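Orf11 (Staphylococcus phage P68, PDB 6O43) is a potential phage lysin, probably acting on the cell wall of its staphylococcal host. Local coordinates at residues F121-G130 and W156-L164. Residues are numbered along the deposited sequence; the frame is centred on the assembly and turned at random. Where two conformers were deposited one is given.
Sequences FVPQDVQRKG and WAAYYPLGL
Tyr160 lays one face of its ring against CG1 of Val122, while Phe121 CE1 meets the ring at its edge and Pro123 CD and Val126 CG1 also touch it. In this mainly helical protein without strands, the loop leading into helix 124-136 and that helix's first turns pack on the C-terminal end of helix 152-159 and the 3-10 turn beyond it. With CG anti to its backbone N (chi1 -170°), the Tyr160 ring reaches across to this loop; Val126 CG1 lies 3.7 Å from Tyr160 CD1. Phe121 turns CE1 to Tyr160 CE2, and CE2 and CZ to Trp156; Phe121 CE1 also comes to 3.5 Å from Gly163 CA, where the lack of a side chain makes room. The Phe121 ring is inclined at 49° to the five-membered ring of Trp156, an oblique pair. Tyr168 of helix 166-169 also touches Phe121 and Tyr160, and the indole NE1 is hydrogen-bonded to Trp112 O. From the first turn of the helix, Gln127 NE2 donates back to Val122 O (2.9 Å), the residue before the N-cap, Pro123. At the other end, Gly130 CA sits 3.9 Å from the centroid of the Tyr159 ring, almost on its normal, in a CH-pi contact; the Tyr159 hydroxyl is hydrogen-bonded to Asp133. One water donates to Val126 O and Tyr159 O; another donates to Phe121 O (2.6 Å) and is also hydrogen-bonded to Tyr160 OH.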
# COMPACT_ATOMS: atom_id res chain seq x y z
N PHE A 121 -2.63 -16.13 -17.79
CA PHE A 121 -1.84 -17.20 -17.21
C PHE A 121 -2.25 -17.61 -15.80
O PHE A 121 -1.81 -18.67 -15.34
CB PHE A 121 -0.35 -16.81 -17.18
CG PHE A 121 -0.05 -15.67 -16.24
CD1 PHE A 121 0.26 -15.92 -14.91
CD2 PHE A 121 -0.07 -14.36 -16.69
CE1 PHE A 121 0.53 -14.87 -14.04
CE2 PHE A 121 0.20 -13.31 -15.83
CZ PHE A 121 0.51 -13.56 -14.50
N VAL A 122 -3.05 -16.82 -15.09
CA VAL A 122 -3.38 -17.19 -13.71
C VAL A 122 -4.34 -18.38 -13.72
O VAL A 122 -5.39 -18.32 -14.39
CB VAL A 122 -3.98 -16.01 -12.96
CG1 VAL A 122 -4.31 -16.40 -11.53
CG2 VAL A 122 -3.00 -14.83 -12.97
N PRO A 123 -4.03 -19.47 -13.02
CA PRO A 123 -4.91 -20.64 -13.03
C PRO A 123 -6.33 -20.28 -12.62
O PRO A 123 -6.57 -19.37 -11.82
CB PRO A 123 -4.26 -21.58 -12.01
CG PRO A 123 -2.81 -21.21 -12.05
CD PRO A 123 -2.78 -19.72 -12.27
N GLN A 124 -7.29 -21.01 -13.19
CA GLN A 124 -8.70 -20.71 -12.97
C GLN A 124 -9.07 -20.83 -11.50
O GLN A 124 -9.73 -19.95 -10.94
CB GLN A 124 -9.57 -21.63 -13.83
CG GLN A 124 -11.00 -21.15 -13.98
CD GLN A 124 -11.08 -19.74 -14.54
OE1 GLN A 124 -10.45 -19.42 -15.55
NE2 GLN A 124 -11.85 -18.88 -13.88
N ASP A 125 -8.65 -21.91 -10.84
CA ASP A 125 -9.00 -22.09 -9.44
C ASP A 125 -8.37 -21.01 -8.56
O ASP A 125 -8.92 -20.66 -7.52
CB ASP A 125 -8.60 -23.48 -8.96
CG ASP A 125 -9.51 -24.57 -9.52
OD1 ASP A 125 -10.38 -24.24 -10.35
OD2 ASP A 125 -9.35 -25.74 -9.13
N VAL A 126 -7.22 -20.47 -8.98
CA VAL A 126 -6.63 -19.35 -8.26
C VAL A 126 -7.50 -18.11 -8.42
O VAL A 126 -7.75 -17.37 -7.45
CB VAL A 126 -5.19 -19.10 -8.73
CG1 VAL A 126 -4.72 -17.72 -8.30
CG2 VAL A 126 -4.26 -20.17 -8.18
N GLN A 127 -7.97 -17.85 -9.64
CA GLN A 127 -8.86 -16.72 -9.86
C GLN A 127 -10.13 -16.85 -9.03
O GLN A 127 -10.60 -15.88 -8.43
CB GLN A 127 -9.22 -16.60 -11.35
CG GLN A 127 -8.04 -16.27 -12.26
CD GLN A 127 -8.45 -16.07 -13.70
OE1 GLN A 127 -9.45 -15.40 -13.99
NE2 GLN A 127 -7.70 -16.66 -14.63
N ARG A 128 -10.69 -18.06 -8.97
CA ARG A 128 -11.89 -18.30 -8.17
C ARG A 128 -11.65 -17.94 -6.71
O ARG A 128 -12.45 -17.21 -6.10
CB ARG A 128 -12.33 -19.76 -8.30
CG ARG A 128 -12.96 -20.09 -9.64
CD ARG A 128 -13.03 -21.59 -9.87
NE ARG A 128 -13.16 -22.35 -8.63
CZ ARG A 128 -14.24 -22.35 -7.85
NH1 ARG A 128 -15.29 -21.61 -8.19
NH2 ARG A 128 -14.27 -23.07 -6.74
N LYS A 129 -10.56 -18.44 -6.13
CA LYS A 129 -10.28 -18.14 -4.73
C LYS A 129 -10.08 -16.65 -4.51
O LYS A 129 -10.60 -16.08 -3.55
CB LYS A 129 -9.05 -18.94 -4.27
CG LYS A 129 -9.28 -20.44 -4.29
CD LYS A 129 -7.98 -21.22 -4.23
CE LYS A 129 -8.24 -22.69 -4.51
NZ LYS A 129 -9.34 -23.22 -3.65
N GLY A 130 -9.33 -16.00 -5.41
CA GLY A 130 -9.11 -14.57 -5.27
C GLY A 130 -10.39 -13.76 -5.42
O GLY A 130 -10.67 -12.87 -4.62
N TRP A 156 -1.99 -9.63 -8.51
CA TRP A 156 -0.99 -10.68 -8.41
C TRP A 156 -0.29 -10.64 -7.06
O TRP A 156 -0.07 -11.69 -6.43
CB TRP A 156 0.03 -10.56 -9.54
CG TRP A 156 -0.55 -10.71 -10.91
CD1 TRP A 156 -1.65 -11.46 -11.26
CD2 TRP A 156 -0.07 -10.11 -12.11
NE1 TRP A 156 -1.87 -11.36 -12.61
CE2 TRP A 156 -0.92 -10.53 -13.16
CE3 TRP A 156 0.99 -9.26 -12.41
CZ2 TRP A 156 -0.73 -10.13 -14.47
CZ3 TRP A 156 1.18 -8.85 -13.72
CH2 TRP A 156 0.32 -9.29 -14.74
N ALA A 157 0.08 -9.45 -6.59
CA ALA A 157 0.78 -9.34 -5.31
C ALA A 157 -0.07 -9.89 -4.17
O ALA A 157 0.46 -10.53 -3.25
CB ALA A 157 1.17 -7.89 -5.04
N ALA A 158 -1.38 -9.65 -4.22
CA ALA A 158 -2.24 -10.08 -3.12
C ALA A 158 -2.61 -11.56 -3.22
O ALA A 158 -2.69 -12.25 -2.20
CB ALA A 158 -3.52 -9.23 -3.10
N TYR A 159 -2.82 -12.07 -4.44
CA TYR A 159 -3.47 -13.36 -4.64
C TYR A 159 -2.68 -14.36 -5.47
O TYR A 159 -3.06 -15.54 -5.50
CB TYR A 159 -4.84 -13.16 -5.31
CG TYR A 159 -5.88 -12.50 -4.42
CD1 TYR A 159 -6.08 -12.93 -3.12
CD2 TYR A 159 -6.65 -11.45 -4.90
CE1 TYR A 159 -7.04 -12.34 -2.31
CE2 TYR A 159 -7.61 -10.85 -4.10
CZ TYR A 159 -7.80 -11.30 -2.81
OH TYR A 159 -8.75 -10.70 -2.02
N TYR A 160 -1.63 -13.95 -6.17
CA TYR A 160 -0.86 -14.87 -7.00
C TYR A 160 0.53 -14.28 -7.24
O TYR A 160 0.84 -13.86 -8.36
CB TYR A 160 -1.58 -15.16 -8.32
CG TYR A 160 -0.96 -16.29 -9.13
CD1 TYR A 160 -1.02 -17.60 -8.68
CD2 TYR A 160 -0.33 -16.03 -10.34
CE1 TYR A 160 -0.46 -18.63 -9.42
CE2 TYR A 160 0.23 -17.05 -11.08
CZ TYR A 160 0.16 -18.35 -10.62
OH TYR A 160 0.72 -19.37 -11.36
N PRO A 161 1.37 -14.23 -6.21
CA PRO A 161 2.65 -13.51 -6.33
C PRO A 161 3.56 -14.03 -7.43
O PRO A 161 4.42 -13.27 -7.90
CB PRO A 161 3.29 -13.70 -4.94
CG PRO A 161 2.12 -13.89 -4.02
CD PRO A 161 1.12 -14.68 -4.83
N LEU A 162 3.40 -15.28 -7.87
CA LEU A 162 4.15 -15.74 -9.04
C LEU A 162 3.93 -14.82 -10.24
O LEU A 162 4.85 -14.62 -11.04
CB LEU A 162 3.75 -17.17 -9.41
CG LEU A 162 4.30 -18.32 -8.57
CD1 LEU A 162 3.85 -19.65 -9.17
CD2 LEU A 162 5.82 -18.26 -8.48
N GLY A 163 2.73 -14.26 -10.37
CA GLY A 163 2.44 -13.38 -11.49
C GLY A 163 3.33 -12.16 -11.56
O GLY A 163 3.43 -11.54 -12.63
N LEU A 164 3.96 -11.79 -10.45
CA LEU A 164 4.86 -10.64 -10.45
C LEU A 164 6.16 -10.93 -11.20
O LEU A 164 6.83 -9.99 -11.65
CB LEU A 164 5.17 -10.21 -9.02
CG LEU A 164 3.99 -9.87 -8.10
CD1 LEU A 164 4.47 -9.67 -6.66
CD2 LEU A 164 3.25 -8.64 -8.59
O HOH W 1 0.52 -19.39 -14.35
O HOH W 2 -6.18 -16.44 -5.12